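Local coordinates for arginase (Glaciozyma antarctica, PDB 5YNL), which is a cold-adapted enzyme that probably hydrolyses L-arginine to L-ornithine and urea, as other arginases do, at residues A172-V177 and E226-I231; P280-F285 and L324-I329; L157-V162 and V199-G204; D178-I183 and D235-E240; I314-A319 and V353-G358. All coordinates share one frame; numbering follows the deposited sequence.

How the contacts relate
Contacts 1 and 2 join strands of one parallel sheet and lie in the core, their centres about 9 and 5 Å from the centre of the chain. They share a boundary, because strands 173-177 and 281-286 are neighbours, and both are knit by backbone hydrogen bonds. Contact 3, also buried, packs two helices on the sheet face carrying Trp176 and His282, whereas the partly buried contact 5 packs two on the face carrying Ile175 and Leu327; their centres are about 23 Å apart, and both rely on apolar packing. Contact 4, likewise partly buried, joins loops that follow the two strands of contact 1, with a histidine-to-carbonyl bond and several carboxylates instead of regular pairing.

Contact 1: A172-V177 and E226-I231; sequences ACLIWV and ERIVYI
Trp176 N donates to Val229 O over 2.8 Å with an angle of 167° at the hydrogen, one of four backbone bonds that zip strand 173-177 to strand 228-231 in parallel. Leu174 N reaches Arg227 O over an equal 2.8 Å, while Leu174 O and Trp176 O accept from Val229 N and Ile231 N. Leu174 O also meets the CA-H of Ile228, the CA-to-oxygen distance being 3.4 Å. On one face of the pair, the edge of the Tyr230 ring is turned toward the face of the Trp176 indole in an offset edge-to-face contact, with planes 64° apart. The closest atoms are Trp176 CD1 and Tyr230 CE1, at 3.4 Å. Trp176 holds its CG anti to the backbone N (chi1 -175°), which sets the five-membered ring beside the tyrosine; the indole also stacks with His155. Replacing Trp176 by a valine would probably leave the Tyr230 edge without its aromatic partner and His155 without its stack. The other face is aliphatic: Ile175 CG1 lies 3.8 Å from Val229 CG1, and Ile175 CG2 meets Ile231 CD1 obliquely. Straight amide bonds thus fix the register, while the side chains divide into an aromatic-bearing face and a purely aliphatic one.

Contact 2: P280-F285 and L324-I329; sequences PIHLSF and LVSLDI
Over one face of the His282 imidazole sits Ser326 CB, 3.6 Å from the ring centroid and 29° off its normal, a CH-pi contact. His282 ND1 also gives a weak hydrogen bond to Ser326 O, 3.2 Å long and bent to 146°. That carbonyl has a firmer donor in Leu283 N, at 2.8 Å, so the side chain adds to a bond the strands already make. At the ring edge, His282 CE1 lies 3.0 Å from Asp328 OD1, with the carboxylate plane turned almost perpendicular to the imidazole. His282 extends its CG anti to the backbone N (chi1 -167°), which carries the ring across to the neighbouring strand. An alanine in place of His282 would probably lose the weak bond to Ser326 O and the ring under Ser326 CB, and leave Asp328 OD1 without the imidazole edge. On the opposite face of the sheet, Leu324 CD1 packs 3.8 Å from Leu283 CB and also touches Ile281 CG2. Further out, helix 158-168 positions the polar groups: Thr161 OG1 bonds to Asp328 OD1 and, in the conformer given, Thr165 OG1 to Ser326 OG. The backbone completes the frame. Asp328 N donates to Leu283 O, and Ile281 O accepts from Val325 N at 3.0 Å and, weakly, from Ser326 N. The paired donors mark a beta bulge, where the register slips by one residue. Two adjacent parallel strands covered by helices belong to the eight-stranded sheet of the arginase fold, with strand order 2-1-3-8-7-4-5-6.

Contact 3: L157-V162 and V199-G204; sequences LAMGTV and VSFLLG
The Phe201 ring carries Met159 SD over one face: the sulfur stands 4.4 Å from the ring centroid and 26° off the normal, a Met-aromatic contact. Its nearest ring atoms are Phe201 CG and CD1, so it sits toward the rim on the CB side rather than above the centre. Met159 folds at its last torsion (chi3 -70°), and its chain passes obliquely to that of Phe201. Phe216 meets the same phenyl ring with planes about 50° apart. Helix 198-202, which bears Phe201, closes in a Schellman motif. Gly204, at positive phi (79°), is its C-prime residue; Gly204 N turns back weakly to Phe201 O, and Leu205 N to Ser200 O. Against this last turn, helix 158-168 presents Val162, whose CG1 lies 3.8 Å from Leu202 CD1. Both methyls of Leu202 meet Val162 CG1; CD1 also touches Ala158 O, and CD2 rests 3.7 Å from Met159 O. That carbonyl is hydrogen-bonded to Ser163 OG, so the leucine methyl packs against an oxygen whose polarity is already met. Beneath the helix pair, Ala158 and Val199 both reach Trp176 of strand 173-177, and Val162 touches Leu174, while Met159 continues onto Val127 and Thr131 of helix 124-142.

Contact 4: D178-I183 and D235-E240; sequences DAHADI and DIDAGE
His180 lays one face of its imidazole under the Asp237 side chain, with OD1 3.7 Å above the ring plane and displaced toward the rim. Ala179 CB covers the opposite face. The ring edge is used too: His180 ND1 donates to Asp235 O over 3.0 Å, nearly straight at 175°, with the donor in the carbonyl plane and the oxygen in the ring plane. This bond sets the ring's rotation; the cover from Asp237, which is poorly ordered, is less certain. Behind it, Asp178 OD1 accepts from His180 N over 2.6 Å, an Asx turn that shapes the chain leaving strand 173-177. Asp182 OD1 comes within 3.5 Å of Asp237 OD1, two acceptors with carboxylate planes almost perpendicular; Asp237 OD2 has a long, weak ion pair with Arg193. Ile183 CG2 rests 3.5 Å from Gly239 CA, and a CB on Gly239 would run into Ala181 CB. Residues 178-182 spell DAHAD, a signature that in related arginases supplies metal ligands, though in this model ND1 of the histidine is taken up by the carbonyl. A straight imidazole N-H bond thus ties the loops, and the clustering of Asp178 with Asp286 and Asp288 is consistent with a cation site.

Contact 5: I314-A319 and V353-G358; sequences ICEAIA and VRCALG
Cys315 CB lies 4.0 Å from Ala356 CB in the apolar packing of small residues between these helices, and it also touches Cys355 SG, at 4.1 Å. The two sulfurs stay apart, with Cys315 SG to Cys355 SG at 5.6 Å, so the cysteines are packed thiols and not a disulfide. Cys355 swings its SG anti to the backbone N (chi1 -163°), which directs the sulfur across to the opposite helix. There it comes to 3.9 Å from Glu316 CB and 3.7 Å from Glu316 N, while the carboxylate end of the glutamate leads off. A second kind of contact sets side chain against backbone. Ala319 CB, which points toward the partner helix, meets Cys355 O and Ala356 O at 3.4 Å each, so one methyl sits against two successive carbonyls of the last turn. The small side chains allow the backbones to come near, with Cys315 CA and Ala356 CA 4.5 Å apart. Hydrogen bonding belongs to the individual segments. Helix 345-356 ends in a Schellman motif at Gly358, whose positive phi (121°) would press a side chain against the preceding carbonyl; Gly358 N reaches back 3.1 Å to Cys355 O. The pair lies over the sheet: Ala356 and Leu357 rest on Leu327, Val353 on Ile329 and Ile318 on Leu324, all of strand 324-330. Ile314, Ala317 and Ile318 meet helix 254-273, whereas Val353 and Leu357 reach helix 86-92, placing the contact between these two neighbours.

Contact 1: A172-V177 and E226-I231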
# COMPACT_ATOMS: atom_id res chain seq x y z
N ALA A 172 12.06 0.09 6.49
CA ALA A 172 11.34 0.12 5.21
C ALA A 172 10.96 1.55 4.82
O ALA A 172 11.00 2.47 5.64
CB ALA A 172 10.10 -0.76 5.27
N CYS A 173 10.56 1.74 3.57
CA CYS A 173 9.98 3.01 3.17
C CYS A 173 8.58 2.76 2.61
O CYS A 173 8.24 1.62 2.32
CB CYS A 173 10.87 3.69 2.14
SG CYS A 173 10.95 2.86 0.57
N LEU A 174 7.77 3.80 2.46
CA LEU A 174 6.38 3.58 2.07
C LEU A 174 5.99 4.41 0.87
O LEU A 174 6.12 5.66 0.88
CB LEU A 174 5.44 3.90 3.24
CG LEU A 174 3.91 3.95 3.05
CD1 LEU A 174 3.34 2.65 2.49
CD2 LEU A 174 3.22 4.30 4.38
N ILE A 175 5.51 3.74 -0.18
CA ILE A 175 5.04 4.46 -1.36
C ILE A 175 3.53 4.32 -1.41
O ILE A 175 2.98 3.22 -1.49
CB ILE A 175 5.68 3.92 -2.64
CG1 ILE A 175 7.19 4.15 -2.57
CG2 ILE A 175 5.12 4.62 -3.91
CD1 ILE A 175 7.89 3.65 -3.78
N TRP A 176 2.85 5.45 -1.34
CA TRP A 176 1.43 5.43 -1.11
C TRP A 176 0.79 5.96 -2.39
O TRP A 176 1.04 7.11 -2.79
CB TRP A 176 1.13 6.33 0.08
CG TRP A 176 -0.27 6.36 0.56
CD1 TRP A 176 -1.34 7.01 -0.01
CD2 TRP A 176 -0.76 5.78 1.77
NE1 TRP A 176 -2.46 6.83 0.76
CE2 TRP A 176 -2.13 6.08 1.86
CE3 TRP A 176 -0.17 5.02 2.78
CZ2 TRP A 176 -2.93 5.64 2.92
CZ3 TRP A 176 -0.95 4.58 3.83
CH2 TRP A 176 -2.31 4.89 3.90
N VAL A 177 0.01 5.11 -3.05
CA VAL A 177 -0.62 5.49 -4.30
C VAL A 177 -2.13 5.64 -4.10
O VAL A 177 -2.85 4.67 -3.81
CB VAL A 177 -0.31 4.47 -5.41
CG1 VAL A 177 -0.97 4.90 -6.74
CG2 VAL A 177 1.22 4.32 -5.58
N GLU A 226 9.85 11.33 6.43
CA GLU A 226 10.74 11.33 5.27
C GLU A 226 10.79 9.94 4.64
O GLU A 226 11.52 9.71 3.67
CB GLU A 226 12.14 11.74 5.68
CG GLU A 226 12.79 10.72 6.57
CD GLU A 226 12.99 11.21 7.99
OE1 GLU A 226 12.22 12.10 8.44
OE2 GLU A 226 13.92 10.70 8.65
N ARG A 227 10.01 9.01 5.20
CA ARG A 227 9.97 7.64 4.68
C ARG A 227 8.71 7.40 3.83
O ARG A 227 8.57 6.36 3.19
CB ARG A 227 10.06 6.63 5.84
CG ARG A 227 11.41 5.89 6.01
CD ARG A 227 12.62 6.80 6.10
NE ARG A 227 13.28 6.96 4.80
CZ ARG A 227 14.47 7.56 4.63
NH1 ARG A 227 15.13 8.05 5.67
NH2 ARG A 227 15.00 7.65 3.41
N ILE A 228 7.80 8.37 3.80
CA ILE A 228 6.60 8.24 2.98
C ILE A 228 6.61 9.16 1.76
O ILE A 228 7.08 10.30 1.85
CB ILE A 228 5.28 8.41 3.81
CG1 ILE A 228 4.04 8.39 2.90
CG2 ILE A 228 5.35 9.65 4.70
CD1 ILE A 228 2.69 8.43 3.64
N VAL A 229 6.12 8.65 0.62
CA VAL A 229 5.92 9.47 -0.57
C VAL A 229 4.57 9.15 -1.21
O VAL A 229 4.13 7.98 -1.23
CB VAL A 229 7.13 9.37 -1.57
CG1 VAL A 229 7.24 7.97 -2.17
CG2 VAL A 229 7.02 10.41 -2.67
N TYR A 230 3.90 10.19 -1.70
CA TYR A 230 2.57 10.09 -2.27
C TYR A 230 2.64 10.29 -3.79
O TYR A 230 3.28 11.23 -4.29
CB TYR A 230 1.66 11.16 -1.68
CG TYR A 230 1.20 10.95 -0.26
CD1 TYR A 230 0.14 10.11 0.02
CD2 TYR A 230 1.80 11.61 0.80
CE1 TYR A 230 -0.30 9.92 1.32
CE2 TYR A 230 1.36 11.42 2.11
CZ TYR A 230 0.31 10.58 2.35
OH TYR A 230 -0.14 10.37 3.64
N ILE A 231 1.97 9.40 -4.52
CA ILE A 231 1.86 9.49 -5.97
C ILE A 231 0.41 9.36 -6.34
O ILE A 231 -0.24 8.37 -5.92
CB ILE A 231 2.62 8.34 -6.65
CG1 ILE A 231 4.11 8.46 -6.33
CG2 ILE A 231 2.38 8.37 -8.16
CD1 ILE A 231 4.93 7.22 -6.64

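Contact 2: P280-F285 and L324-I329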
# COMPACT_ATOMS: atom_id res chain seq x y z
N PRO A 280 13.79 -1.77 2.34
CA PRO A 280 12.63 -2.56 1.87
C PRO A 280 11.54 -1.59 1.43
O PRO A 280 11.45 -0.51 2.00
CB PRO A 280 12.17 -3.30 3.14
CG PRO A 280 13.38 -3.33 4.03
CD PRO A 280 14.09 -2.02 3.76
N ILE A 281 10.74 -1.95 0.43
CA ILE A 281 9.68 -1.07 -0.04
C ILE A 281 8.30 -1.63 0.31
O ILE A 281 8.00 -2.81 0.03
CB ILE A 281 9.76 -0.83 -1.58
CG1 ILE A 281 10.84 0.21 -1.91
CG2 ILE A 281 8.41 -0.39 -2.15
CD1 ILE A 281 11.31 0.21 -3.41
N HIS A 282 7.45 -0.78 0.89
CA HIS A 282 6.05 -1.09 1.10
C HIS A 282 5.27 -0.29 0.07
O HIS A 282 5.23 0.95 0.13
CB HIS A 282 5.60 -0.72 2.52
CG HIS A 282 4.27 -1.29 2.92
ND1 HIS A 282 3.44 -1.98 2.06
CD2 HIS A 282 3.61 -1.26 4.11
CE1 HIS A 282 2.35 -2.36 2.69
NE2 HIS A 282 2.42 -1.92 3.93
N LEU A 283 4.66 -0.97 -0.89
CA LEU A 283 3.86 -0.26 -1.89
C LEU A 283 2.39 -0.42 -1.56
O LEU A 283 1.83 -1.53 -1.71
CB LEU A 283 4.12 -0.76 -3.32
CG LEU A 283 3.33 -0.14 -4.48
CD1 LEU A 283 3.47 1.40 -4.56
CD2 LEU A 283 3.80 -0.77 -5.77
N SER A 284 1.78 0.67 -1.10
CA SER A 284 0.37 0.60 -0.70
C SER A 284 -0.49 1.26 -1.78
O SER A 284 -0.61 2.49 -1.82
CB SER A 284 0.16 1.28 0.65
OG SER A 284 -1.02 0.81 1.26
N PHE A 285 -1.07 0.42 -2.64
CA PHE A 285 -1.72 0.86 -3.88
C PHE A 285 -3.25 0.85 -3.78
O PHE A 285 -3.86 -0.21 -3.58
CB PHE A 285 -1.30 -0.04 -5.04
CG PHE A 285 -1.40 0.63 -6.39
CD1 PHE A 285 -2.62 1.04 -6.89
CD2 PHE A 285 -0.26 0.85 -7.14
CE1 PHE A 285 -2.70 1.67 -8.14
CE2 PHE A 285 -0.34 1.46 -8.37
CZ PHE A 285 -1.56 1.89 -8.87
N LEU A 324 10.91 -4.62 -2.95
CA LEU A 324 9.53 -4.75 -2.46
C LEU A 324 9.34 -5.93 -1.47
O LEU A 324 9.66 -7.08 -1.78
CB LEU A 324 8.58 -4.90 -3.64
CG LEU A 324 7.09 -5.03 -3.33
CD1 LEU A 324 6.49 -3.65 -3.01
CD2 LEU A 324 6.36 -5.69 -4.51
N VAL A 325 8.81 -5.64 -0.29
CA VAL A 325 8.46 -6.71 0.64
C VAL A 325 6.96 -6.77 0.92
O VAL A 325 6.44 -7.83 1.27
CB VAL A 325 9.22 -6.60 1.97
CG1 VAL A 325 10.73 -6.81 1.76
CG2 VAL A 325 8.95 -5.23 2.62
N SER A 326 6.27 -5.65 0.75
CA SER A 326 4.83 -5.61 0.98
C SER A 326 4.08 -4.80 -0.05
O SER A 326 4.51 -3.72 -0.46
CB SER A 326 4.51 -5.05 2.36
OG SER A 326 4.56 -6.07 3.33
N LEU A 327 2.94 -5.35 -0.45
CA LEU A 327 2.07 -4.77 -1.46
C LEU A 327 0.63 -4.77 -0.96
O LEU A 327 0.09 -5.84 -0.61
CB LEU A 327 2.13 -5.64 -2.72
CG LEU A 327 1.11 -5.38 -3.84
CD1 LEU A 327 1.33 -3.99 -4.43
CD2 LEU A 327 1.24 -6.45 -4.88
N ASP A 328 0.02 -3.59 -0.90
CA ASP A 328 -1.41 -3.50 -0.67
C ASP A 328 -2.11 -3.18 -2.00
O ASP A 328 -1.65 -2.31 -2.76
CB ASP A 328 -1.77 -2.37 0.28
CG ASP A 328 -0.95 -2.35 1.54
OD1 ASP A 328 -0.39 -3.40 1.95
OD2 ASP A 328 -0.90 -1.26 2.14
N ILE A 329 -3.21 -3.86 -2.27
CA ILE A 329 -4.06 -3.50 -3.40
C ILE A 329 -5.41 -3.18 -2.78
O ILE A 329 -6.17 -4.11 -2.41
CB ILE A 329 -4.23 -4.68 -4.38
CG1 ILE A 329 -2.87 -5.22 -4.84
CG2 ILE A 329 -5.14 -4.27 -5.56
CD1 ILE A 329 -2.18 -4.41 -5.93

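Contact 3: L157-V162 and V199-G204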
# COMPACT_ATOMS: atom_id res chain seq x y z
N LEU A 157 -7.06 0.40 6.22
CA LEU A 157 -6.45 -0.89 6.54
C LEU A 157 -4.92 -0.82 6.46
O LEU A 157 -4.22 -1.70 7.01
CB LEU A 157 -6.96 -1.97 5.60
CG LEU A 157 -8.28 -2.68 5.88
CD1 LEU A 157 -9.21 -1.87 6.79
CD2 LEU A 157 -8.97 -2.98 4.56
N ALA A 158 -4.41 0.22 5.78
CA ALA A 158 -2.96 0.45 5.76
C ALA A 158 -2.37 0.73 7.15
O ALA A 158 -1.16 0.63 7.34
CB ALA A 158 -2.57 1.54 4.78
N MET A 159 -3.21 1.08 8.11
CA MET A 159 -2.79 1.15 9.49
C MET A 159 -2.22 -0.21 9.89
O MET A 159 -1.15 -0.29 10.50
CB MET A 159 -3.97 1.52 10.38
CG MET A 159 -4.08 3.01 10.65
SD MET A 159 -5.30 3.46 11.90
CE MET A 159 -6.82 3.07 11.02
N GLY A 160 -2.92 -1.28 9.52
CA GLY A 160 -2.46 -2.61 9.88
C GLY A 160 -1.30 -3.08 9.03
O GLY A 160 -0.25 -3.49 9.56
N THR A 161 -1.49 -3.02 7.72
CA THR A 161 -0.50 -3.48 6.75
C THR A 161 0.88 -2.84 6.98
O THR A 161 1.92 -3.51 6.92
CB THR A 161 -1.02 -3.23 5.30
OG1 THR A 161 -0.35 -4.07 4.36
CG2 THR A 161 -0.80 -1.83 4.92
N VAL A 162 0.90 -1.54 7.27
CA VAL A 162 2.15 -0.81 7.44
C VAL A 162 2.74 -1.12 8.83
O VAL A 162 3.96 -1.19 9.00
CB VAL A 162 1.93 0.72 7.24
CG1 VAL A 162 3.13 1.54 7.72
CG2 VAL A 162 1.63 1.04 5.79
N VAL A 199 -2.61 7.61 8.16
CA VAL A 199 -1.23 8.06 8.11
C VAL A 199 -0.90 8.85 9.38
O VAL A 199 0.21 8.79 9.89
CB VAL A 199 -0.94 8.88 6.84
CG1 VAL A 199 0.56 9.06 6.64
CG2 VAL A 199 -1.52 8.18 5.63
N SER A 200 -1.90 9.55 9.90
CA SER A 200 -1.73 10.36 11.10
C SER A 200 -1.39 9.50 12.32
O SER A 200 -0.73 9.98 13.25
CB SER A 200 -2.97 11.22 11.35
OG SER A 200 -4.06 10.46 11.85
N PHE A 201 -1.81 8.24 12.32
CA PHE A 201 -1.50 7.34 13.43
C PHE A 201 -0.09 6.75 13.22
O PHE A 201 0.69 6.65 14.16
CB PHE A 201 -2.53 6.20 13.52
CG PHE A 201 -3.89 6.63 14.03
CD1 PHE A 201 -4.79 7.30 13.21
CD2 PHE A 201 -4.28 6.31 15.33
CE1 PHE A 201 -6.05 7.68 13.68
CE2 PHE A 201 -5.54 6.69 15.81
CZ PHE A 201 -6.42 7.37 14.98
N LEU A 202 0.21 6.36 11.98
CA LEU A 202 1.53 5.79 11.68
C LEU A 202 2.65 6.81 11.91
O LEU A 202 3.76 6.44 12.29
CB LEU A 202 1.57 5.26 10.26
CG LEU A 202 0.49 4.21 9.98
CD1 LEU A 202 0.33 4.00 8.48
CD2 LEU A 202 0.78 2.89 10.70
N LEU A 203 2.35 8.08 11.66
CA LEU A 203 3.33 9.14 11.87
C LEU A 203 3.39 9.47 13.35
O LEU A 203 4.39 10.01 13.84
CB LEU A 203 2.99 10.37 11.04
CG LEU A 203 3.11 10.16 9.52
CD1 LEU A 203 2.29 11.19 8.78
CD2 LEU A 203 4.59 10.23 9.07
N GLY A 204 2.33 9.13 14.07
CA GLY A 204 2.27 9.33 15.50
C GLY A 204 1.97 10.76 15.88
O GLY A 204 2.88 11.54 16.19

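Contact 4: D178-I183 and D235-E240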
# COMPACT_ATOMS: atom_id res chain seq x y z
N ASP A 178 -2.62 6.88 -4.23
CA ASP A 178 -3.99 7.21 -3.83
C ASP A 178 -4.30 8.61 -4.30
O ASP A 178 -3.39 9.44 -4.48
CB ASP A 178 -4.12 7.13 -2.29
CG ASP A 178 -5.56 6.99 -1.82
OD1 ASP A 178 -6.40 7.83 -2.20
OD2 ASP A 178 -5.86 6.04 -1.06
N ALA A 179 -5.58 8.87 -4.54
CA ALA A 179 -6.05 10.20 -4.86
C ALA A 179 -6.10 11.04 -3.59
O ALA A 179 -6.18 12.27 -3.65
CB ALA A 179 -7.44 10.13 -5.50
N HIS A 180 -6.06 10.35 -2.45
CA HIS A 180 -6.22 10.99 -1.14
C HIS A 180 -5.00 10.81 -0.27
O HIS A 180 -4.39 9.74 -0.25
CB HIS A 180 -7.41 10.38 -0.42
CG HIS A 180 -8.63 10.26 -1.26
ND1 HIS A 180 -9.19 11.34 -1.92
CD2 HIS A 180 -9.42 9.20 -1.55
CE1 HIS A 180 -10.26 10.95 -2.58
NE2 HIS A 180 -10.42 9.65 -2.37
N ALA A 181 -4.67 11.84 0.50
CA ALA A 181 -3.53 11.78 1.42
C ALA A 181 -3.85 10.98 2.69
O ALA A 181 -2.93 10.48 3.33
CB ALA A 181 -3.03 13.19 1.77
N ASP A 182 -5.13 10.86 3.03
CA ASP A 182 -5.55 10.12 4.24
C ASP A 182 -4.71 10.46 5.49
O ASP A 182 -4.35 9.57 6.28
CB ASP A 182 -5.54 8.60 3.97
CG ASP A 182 -6.56 8.16 2.93
OD1 ASP A 182 -7.53 8.90 2.68
OD2 ASP A 182 -6.40 7.05 2.38
N ILE A 183 -4.38 11.73 5.68
CA ILE A 183 -3.45 12.09 6.74
C ILE A 183 -4.08 12.88 7.89
O ILE A 183 -3.38 13.34 8.79
CB ILE A 183 -2.19 12.82 6.18
CG1 ILE A 183 -0.97 12.57 7.06
CG2 ILE A 183 -2.45 14.31 6.00
CD1 ILE A 183 0.32 12.93 6.38
N ASP A 235 -7.60 15.00 -4.88
CA ASP A 235 -8.44 15.57 -3.83
C ASP A 235 -7.91 15.25 -2.43
O ASP A 235 -7.97 14.11 -1.97
CB ASP A 235 -9.92 15.16 -3.96
CG ASP A 235 -10.80 15.80 -2.89
OD1 ASP A 235 -10.95 17.04 -2.90
OD2 ASP A 235 -11.34 15.06 -2.04
N ILE A 236 -7.39 16.27 -1.76
CA ILE A 236 -7.07 16.16 -0.35
C ILE A 236 -8.36 15.77 0.39
O ILE A 236 -9.15 16.62 0.82
CB ILE A 236 -6.36 17.45 0.19
CG1 ILE A 236 -4.85 17.37 -0.04
CG2 ILE A 236 -6.60 17.66 1.67
CD1 ILE A 236 -4.41 17.60 -1.47
N ASP A 237 -8.61 14.46 0.46
CA ASP A 237 -9.71 13.91 1.24
C ASP A 237 -9.16 13.53 2.59
O ASP A 237 -8.40 12.57 2.71
CB ASP A 237 -10.34 12.70 0.56
CG ASP A 237 -11.03 11.75 1.53
OD1 ASP A 237 -10.38 10.77 1.97
OD2 ASP A 237 -12.21 11.97 1.86
N ALA A 238 -9.54 14.31 3.61
CA ALA A 238 -9.04 14.12 4.96
C ALA A 238 -7.52 13.95 4.98
O ALA A 238 -6.99 13.14 5.74
CB ALA A 238 -9.73 12.95 5.63
N GLY A 239 -6.82 14.70 4.14
CA GLY A 239 -5.37 14.62 4.09
C GLY A 239 -4.77 16.01 4.01
O GLY A 239 -4.12 16.34 3.02
N GLU A 240 -4.98 16.80 5.06
CA GLU A 240 -4.74 18.24 5.05
C GLU A 240 -3.48 18.71 4.32
O GLU A 240 -2.39 18.16 4.51
CB GLU A 240 -4.78 18.81 6.48
CG GLU A 240 -4.82 20.33 6.52
CD GLU A 240 -5.93 20.91 5.67
OE1 GLU A 240 -7.06 20.40 5.71
OE2 GLU A 240 -5.66 21.89 4.94

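Contact 5: I314-A319 and V353-G358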
# COMPACT_ATOMS: atom_id res chain seq x y z
N ILE A 314 4.16 1.92 -12.21
CA ILE A 314 4.55 2.06 -10.81
C ILE A 314 4.91 0.68 -10.24
O ILE A 314 5.95 0.52 -9.56
CB ILE A 314 3.44 2.71 -9.94
CG1 ILE A 314 3.11 4.12 -10.44
CG2 ILE A 314 3.84 2.75 -8.48
CD1 ILE A 314 2.12 4.89 -9.50
N CYS A 315 4.07 -0.31 -10.53
CA CYS A 315 4.27 -1.66 -10.01
C CYS A 315 5.48 -2.32 -10.64
O CYS A 315 6.23 -3.01 -9.96
CB CYS A 315 3.01 -2.52 -10.20
SG CYS A 315 1.62 -1.95 -9.16
N GLU A 316 5.69 -2.07 -11.93
CA GLU A 316 6.85 -2.64 -12.61
C GLU A 316 8.12 -2.00 -12.07
O GLU A 316 9.06 -2.69 -11.68
CB GLU A 316 6.75 -2.43 -14.13
CG GLU A 316 7.36 -3.56 -14.95
CD GLU A 316 6.86 -3.60 -16.40
OE1 GLU A 316 5.95 -2.79 -16.76
OE2 GLU A 316 7.38 -4.44 -17.20
N ALA A 317 8.12 -0.67 -12.01
CA ALA A 317 9.32 0.08 -11.66
C ALA A 317 9.78 -0.33 -10.29
O ALA A 317 10.98 -0.56 -10.06
CB ALA A 317 9.07 1.58 -11.72
N ILE A 318 8.81 -0.46 -9.38
CA ILE A 318 9.10 -0.90 -8.02
C ILE A 318 9.62 -2.33 -8.10
O ILE A 318 10.59 -2.68 -7.42
CB ILE A 318 7.85 -0.86 -7.15
CG1 ILE A 318 7.69 0.52 -6.48
CG2 ILE A 318 7.93 -1.92 -6.03
CD1 ILE A 318 8.04 1.72 -7.30
N ALA A 319 9.01 -3.16 -8.95
CA ALA A 319 9.40 -4.57 -9.04
C ALA A 319 10.84 -4.70 -9.49
O ALA A 319 11.58 -5.56 -8.96
CB ALA A 319 8.47 -5.35 -9.97
N VAL A 353 -0.87 -6.92 -9.39
CA VAL A 353 -0.24 -7.87 -8.48
C VAL A 353 0.86 -8.62 -9.22
O VAL A 353 2.01 -8.60 -8.80
CB VAL A 353 -1.26 -8.87 -7.83
CG1 VAL A 353 -0.52 -9.98 -7.11
CG2 VAL A 353 -2.17 -8.14 -6.83
N ARG A 354 0.50 -9.26 -10.34
CA ARG A 354 1.45 -10.06 -11.13
C ARG A 354 2.69 -9.25 -11.42
O ARG A 354 3.81 -9.73 -11.28
CB ARG A 354 0.83 -10.51 -12.46
CG ARG A 354 -0.37 -11.43 -12.32
CD ARG A 354 -0.65 -12.19 -13.62
NE ARG A 354 -0.88 -11.32 -14.77
CZ ARG A 354 -2.07 -10.87 -15.16
NH1 ARG A 354 -3.17 -11.19 -14.49
NH2 ARG A 354 -2.17 -10.09 -16.23
N CYS A 355 2.44 -8.02 -11.82
CA CYS A 355 3.43 -7.07 -12.21
C CYS A 355 4.35 -6.72 -11.05
O CYS A 355 5.58 -6.71 -11.18
CB CYS A 355 2.68 -5.82 -12.63
SG CYS A 355 3.67 -4.76 -13.56
N ALA A 356 3.74 -6.42 -9.91
CA ALA A 356 4.49 -6.01 -8.74
C ALA A 356 5.38 -7.15 -8.28
O ALA A 356 6.44 -6.90 -7.70
CB ALA A 356 3.55 -5.57 -7.60
N LEU A 357 4.93 -8.37 -8.53
CA LEU A 357 5.62 -9.56 -8.05
C LEU A 357 6.70 -10.04 -9.03
O LEU A 357 7.48 -10.94 -8.71
CB LEU A 357 4.63 -10.71 -7.73
CG LEU A 357 4.32 -10.83 -6.23
CD1 LEU A 357 3.75 -9.53 -5.73
CD2 LEU A 357 3.37 -11.97 -5.89
N GLY A 358 6.77 -9.44 -10.21
CA GLY A 358 7.84 -9.79 -11.12
C GLY A 358 7.46 -10.33 -12.48
O GLY A 358 8.28 -10.96 -13.15